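(R)-2-hydroxyglutaryl-CoA dehydratase activating ATPase (Acidaminococcus fermentans, PDB 1HUX) hydrolyses ATP very slowly and uses it to drive electron transfer that activates 2-hydroxyglutaryl-CoA dehydratase, its homodimer sharing one [4Fe-4S] cluster. Local coordinates at residues 3-9 with 59-65; 91-95 with 236-240. One frame throughout, in Å; residues are numbered along the deposited sequence.

Contact 1 (3-9 with 59-65); sequences IYTLGID and MAFTLAT
Leu6 and Thr62 sit paired on adjacent parallel strands, 4-9 and 61-65, in the mixed five-stranded sheet of one actin-fold domain. The axes of these short strands approach to 4.6 Å, with 14° between their directions. Leu6 projects with CG anti to its backbone N (chi1 178°), and its CD2 branch lies alongside Thr62, 3.8 Å from CG2 of that residue. From the next residue on the same face, Ile8 reaches back so that its CD1 crosses over to Thr62 CG2 at 3.7 Å. Farther on, the small Ala64 lies beside Ile8. At the start of the contact Met59 is bent at chi2 and chi3, which folds its thioether back over strand 4-9: CG rests against Leu6 CB, and CE ends 3.6 Å from Tyr4 CB. Backbone hydrogen bonds join the two segments from Ala60 N to Tyr4 O onward, Leu63 N to Leu6 O (2.9 Å) being almost straight. Thr5, Phe61 and Leu63 lie on the other face, which helix 245-257 covers. At the nucleotide end of the strands, Asp9 and Thr65 share that face; Thr65 OG1 is hydrogen-bonded to Met80 O of strand 78-80, while its methyl CG2 turns to Asp9, 3.9 Å from CB.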
loop_
_atom_site.group_PDB
_atom_site.type_symbol
_atom_site.label_atom_id
_atom_site.label_comp_id
_atom_site.label_asym_id
_atom_site.label_seq_id
_atom_site.Cartn_x
_atom_site.Cartn_y
_atom_site.Cartn_z
ATOM N N ILE A 3 25.316 1.276 39.496
ATOM C CA ILE A 3 25.259 0.266 38.430
ATOM C C ILE A 3 24.716 0.888 37.148
ATOM O O ILE A 3 23.561 1.330 37.098
ATOM C CB ILE A 3 24.384 -0.937 38.799
ATOM C CG1 ILE A 3 25.138 -1.801 39.802
ATOM C CG2 ILE A 3 24.056 -1.775 37.541
ATOM C CD1 ILE A 3 24.418 -3.112 40.163
ATOM N N TYR A 4 25.561 0.924 36.118
ATOM C CA TYR A 4 25.176 1.525 34.844
ATOM C C TYR A 4 24.874 0.476 33.802
ATOM O O TYR A 4 25.624 -0.489 33.655
ATOM C CB TYR A 4 26.288 2.449 34.328
ATOM C CG TYR A 4 26.547 3.655 35.198
ATOM C CD1 TYR A 4 27.242 3.540 36.396
ATOM C CD2 TYR A 4 26.077 4.907 34.829
ATOM C CE1 TYR A 4 27.462 4.648 37.208
ATOM C CE2 TYR A 4 26.287 6.024 35.626
ATOM C CZ TYR A 4 26.976 5.895 36.813
ATOM O OH TYR A 4 27.155 7.024 37.600
ATOM N N THR A 5 23.770 0.672 33.082
ATOM C CA THR A 5 23.355 -0.272 32.039
ATOM C C THR A 5 23.094 0.412 30.715
ATOM O O THR A 5 22.811 1.615 30.641
ATOM C CB THR A 5 22.073 -1.073 32.430
ATOM O OG1 THR A 5 21.254 -0.274 33.300
ATOM C CG2 THR A 5 22.454 -2.399 33.118
ATOM N N LEU A 6 23.169 -0.383 29.663
ATOM C CA LEU A 6 22.994 0.137 28.334
ATOM C C LEU A 6 21.850 -0.517 27.569
ATOM O O LEU A 6 21.839 -1.739 27.355
ATOM C CB LEU A 6 24.308 -0.032 27.550
ATOM C CG LEU A 6 24.286 0.427 26.095
ATOM C CD1 LEU A 6 24.150 1.932 26.053
ATOM C CD2 LEU A 6 25.533 -0.028 25.395
ATOM N N GLY A 7 20.896 0.325 27.162
ATOM C CA GLY A 7 19.765 -0.120 26.367
ATOM C C GLY A 7 19.995 0.342 24.934
ATOM O O GLY A 7 20.278 1.525 24.693
ATOM N N ILE A 8 19.888 -0.589 23.987
ATOM C CA ILE A 8 20.095 -0.280 22.578
ATOM C C ILE A 8 18.922 -0.756 21.727
ATOM O O ILE A 8 18.668 -1.961 21.598
ATOM C CB ILE A 8 21.383 -0.943 22.028
ATOM C CG1 ILE A 8 22.561 -0.633 22.942
ATOM C CG2 ILE A 8 21.697 -0.416 20.627
ATOM C CD1 ILE A 8 23.803 -1.436 22.603
ATOM N N ASP A 9 18.221 0.212 21.142
ATOM C CA ASP A 9 17.076 -0.055 20.275
ATOM C C ASP A 9 17.464 0.211 18.826
ATOM O O ASP A 9 17.431 1.352 18.377
ATOM C CB ASP A 9 15.917 0.868 20.666
ATOM C CG ASP A 9 14.641 0.563 19.904
ATOM O OD1 ASP A 9 13.687 1.366 20.003
ATOM O OD2 ASP A 9 14.593 -0.488 19.214
ATOM N N MET A 59 29.638 -0.369 31.568
ATOM C CA MET A 59 28.286 -0.858 31.553
ATOM C C MET A 59 28.240 -2.233 32.208
ATOM O O MET A 59 29.000 -3.127 31.815
ATOM C CB MET A 59 27.800 -0.934 30.105
ATOM C CG MET A 59 27.851 0.400 29.382
ATOM S SD MET A 59 26.940 1.707 30.229
ATOM C CE MET A 59 28.233 2.473 31.241
ATOM N N ALA A 60 27.355 -2.378 33.205
ATOM C CA ALA A 60 27.141 -3.629 33.939
ATOM C C ALA A 60 26.525 -4.697 33.027
ATOM O O ALA A 60 26.955 -5.854 32.997
ATOM C CB ALA A 60 26.240 -3.364 35.117
ATOM N N PHE A 61 25.513 -4.300 32.269
ATOM C CA PHE A 61 24.864 -5.227 31.358
ATOM C C PHE A 61 24.401 -4.436 30.133
ATOM O O PHE A 61 24.019 -3.265 30.237
ATOM C CB PHE A 61 23.670 -5.896 32.057
ATOM C CG PHE A 61 23.195 -7.152 31.385
ATOM C CD1 PHE A 61 23.843 -8.353 31.608
ATOM C CD2 PHE A 61 22.098 -7.136 30.525
ATOM C CE1 PHE A 61 23.414 -9.540 30.992
ATOM C CE2 PHE A 61 21.650 -8.321 29.891
ATOM C CZ PHE A 61 22.313 -9.525 30.131
ATOM N N THR A 62 24.457 -5.070 28.971
ATOM C CA THR A 62 24.032 -4.416 27.750
ATOM C C THR A 62 22.946 -5.264 27.101
ATOM O O THR A 62 23.108 -6.472 26.900
ATOM C CB THR A 62 25.228 -4.208 26.766
ATOM O OG1 THR A 62 26.103 -3.203 27.293
ATOM C CG2 THR A 62 24.736 -3.768 25.387
ATOM N N LEU A 63 21.835 -4.611 26.777
ATOM C CA LEU A 63 20.715 -5.291 26.174
ATOM C C LEU A 63 20.276 -4.586 24.904
ATOM O O LEU A 63 19.976 -3.394 24.917
ATOM C CB LEU A 63 19.563 -5.341 27.175
ATOM C CG LEU A 63 18.873 -6.698 27.269
ATOM C CD1 LEU A 63 18.024 -6.700 28.536
ATOM C CD2 LEU A 63 18.045 -6.978 26.010
ATOM N N ALA A 64 20.231 -5.335 23.811
ATOM C CA ALA A 64 19.830 -4.787 22.530
ATOM C C ALA A 64 18.457 -5.275 22.101
ATOM O O ALA A 64 18.076 -6.410 22.377
ATOM C CB ALA A 64 20.857 -5.148 21.469
ATOM N N THR A 65 17.726 -4.405 21.406
ATOM C CA THR A 65 16.390 -4.711 20.909
ATOM C C THR A 65 16.174 -3.981 19.588
ATOM O O THR A 65 16.982 -3.142 19.194
ATOM C CB THR A 65 15.309 -4.242 21.915
ATOM O OG1 THR A 65 14.003 -4.520 21.392
ATOM C CG2 THR A 65 15.442 -2.742 22.184
#

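Contact 2 (91-95 with 236-240); sequences SFIWP and IKTSP
This is a surface contact without hydrogen bonds, in which the indole of Trp94, just beyond the C-terminal end of helix 82-93, packs against the chain leaving the short edge strand 236-237. The helical backbone is broken at Trp94, whose CG lies anti to the carbonyl carbon (chi1 -57°), directing the ring across to residues 237-239. The benzo end of the indole meets the backbone there: CZ2 comes 3.4 Å from Thr238 CA, while the Thr238 carbonyl carbon and Ser239 N lie at the ring edge, close to its plane. Strand 236-237, next to 212-215, forms one edge of the second five-stranded sheet of this actin-fold ATPase, so the tryptophan ties the end of a helix to the border of that sheet. One indole face receives Lys237, whose CB makes an off-centre CH-pi contact 4.3 Å from the centroid of the five-membered ring. Beyond CG the lysine chain is stretched out and runs along the indole against the direction in which the ring points, CD passing 4.0 Å from Trp94 CD1 before NZ reaches a salt bridge with Asp211. Ile93 lays its CG2 over the centre of the other face, 3.7 Å above the plane, and the same methyl stands 4.0 Å from Ser239 OG. That hydroxyl also makes a weak hydrogen bond to Leu241 N.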
loop_
_atom_site.group_PDB
_atom_site.type_symbol
_atom_site.label_atom_id
_atom_site.label_comp_id
_atom_site.label_asym_id
_atom_site.label_seq_id
_atom_site.Cartn_x
_atom_site.Cartn_y
_atom_site.Cartn_z
ATOM N N SER A 91 6.196 1.843 31.090
ATOM C CA SER A 91 5.946 1.724 32.523
ATOM C C SER A 91 6.857 2.584 33.357
ATOM O O SER A 91 6.449 3.089 34.402
ATOM C CB SER A 91 6.065 0.278 32.967
ATOM O OG SER A 91 4.979 -0.472 32.452
ATOM N N PHE A 92 8.083 2.767 32.884
ATOM C CA PHE A 92 9.050 3.595 33.591
ATOM C C PHE A 92 8.646 5.065 33.479
ATOM O O PHE A 92 8.836 5.840 34.411
ATOM C CB PHE A 92 10.449 3.392 32.990
ATOM C CG PHE A 92 11.528 4.197 33.671
ATOM C CD1 PHE A 92 12.239 3.672 34.752
ATOM C CD2 PHE A 92 11.801 5.504 33.262
ATOM C CE1 PHE A 92 13.205 4.440 35.423
ATOM C CE2 PHE A 92 12.761 6.281 33.921
ATOM C CZ PHE A 92 13.464 5.747 35.007
ATOM N N ILE A 93 8.078 5.439 32.338
ATOM C CA ILE A 93 7.674 6.828 32.123
ATOM C C ILE A 93 6.265 7.112 32.665
ATOM O O ILE A 93 6.009 8.155 33.284
ATOM C CB ILE A 93 7.688 7.185 30.613
ATOM C CG1 ILE A 93 8.959 6.668 29.951
ATOM C CG2 ILE A 93 7.598 8.682 30.434
ATOM C CD1 ILE A 93 8.934 6.837 28.448
ATOM N N TRP A 94 5.347 6.186 32.405
ATOM C CA TRP A 94 3.970 6.335 32.859
ATOM C C TRP A 94 3.579 5.067 33.594
ATOM O O TRP A 94 3.323 4.030 32.974
ATOM C CB TRP A 94 3.043 6.533 31.662
ATOM C CG TRP A 94 3.383 7.704 30.782
ATOM C CD1 TRP A 94 3.137 9.029 31.041
ATOM C CD2 TRP A 94 3.999 7.651 29.489
ATOM N NE1 TRP A 94 3.561 9.803 29.979
ATOM C CE2 TRP A 94 4.092 8.985 29.015
ATOM C CE3 TRP A 94 4.481 6.608 28.683
ATOM C CZ2 TRP A 94 4.646 9.304 27.770
ATOM C CZ3 TRP A 94 5.035 6.924 27.440
ATOM C CH2 TRP A 94 5.111 8.266 26.999
ATOM N N PRO A 95 3.533 5.138 34.930
ATOM C CA PRO A 95 3.177 4.003 35.795
ATOM C C PRO A 95 1.839 3.336 35.474
ATOM O O PRO A 95 1.711 2.117 35.558
ATOM C CB PRO A 95 3.184 4.619 37.188
ATOM C CG PRO A 95 4.186 5.753 37.055
ATOM C CD PRO A 95 3.842 6.340 35.726
ATOM N N ILE A 236 -4.195 10.819 25.027
ATOM C CA ILE A 236 -3.043 10.083 24.525
ATOM C C ILE A 236 -1.839 10.850 25.068
ATOM O O ILE A 236 -1.652 12.035 24.766
ATOM C CB ILE A 236 -2.968 10.054 22.986
ATOM C CG1 ILE A 236 -4.238 9.422 22.391
ATOM C CG2 ILE A 236 -1.745 9.253 22.553
ATOM C CD1 ILE A 236 -4.418 7.929 22.675
ATOM N N LYS A 237 -1.044 10.182 25.897
ATOM C CA LYS A 237 0.129 10.799 26.499
ATOM C C LYS A 237 1.375 10.544 25.674
ATOM O O LYS A 237 1.432 9.608 24.864
ATOM C CB LYS A 237 0.340 10.260 27.915
ATOM C CG LYS A 237 -0.897 10.341 28.779
ATOM C CD LYS A 237 -0.576 10.113 30.240
ATOM C CE LYS A 237 -1.790 10.411 31.092
ATOM N NZ LYS A 237 -1.454 10.524 32.535
ATOM N N THR A 238 2.367 11.400 25.884
ATOM C CA THR A 238 3.642 11.286 25.190
ATOM C C THR A 238 4.627 12.222 25.890
ATOM O O THR A 238 4.219 13.182 26.549
ATOM C CB THR A 238 3.499 11.667 23.692
ATOM O OG1 THR A 238 4.685 11.291 22.971
ATOM C CG2 THR A 238 3.232 13.169 23.548
ATOM N N SER A 239 5.917 11.915 25.775
ATOM C CA SER A 239 6.960 12.741 26.387
ATOM C C SER A 239 8.125 12.810 25.412
ATOM O O SER A 239 8.167 12.066 24.426
ATOM C CB SER A 239 7.443 12.139 27.719
ATOM O OG SER A 239 8.520 11.232 27.517
ATOM N N PRO A 240 9.088 13.706 25.680
ATOM C CA PRO A 240 10.272 13.886 24.830
ATOM C C PRO A 240 10.983 12.559 24.538
ATOM O O PRO A 240 11.430 12.295 23.408
ATOM C CB PRO A 240 11.129 14.833 25.655
ATOM C CG PRO A 240 10.094 15.679 26.374
ATOM C CD PRO A 240 9.107 14.638 26.824
#

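In the fold
Contacts 1 and 2 follow one another along the chain and belong to two different five-stranded sheets of the same strand order, the duplication characteristic of the actin fold. Their centres are 20 Å apart and their nearest atoms about 10 Å. Helix 245-257, which covers one face of contact 1, also meets Phe92 and Ile93 of segment 91-95 through Leu248. Contact 1 approaches the nucleotide more closely, the side chain of Asp9 lying about 5 Å from the bound ADP and about 4 Å from that of the ATP-binding Lys16. In contact 2 the side chain of Thr238 remains about 11 Å from ADP, though about 7 Å from that of Gln220.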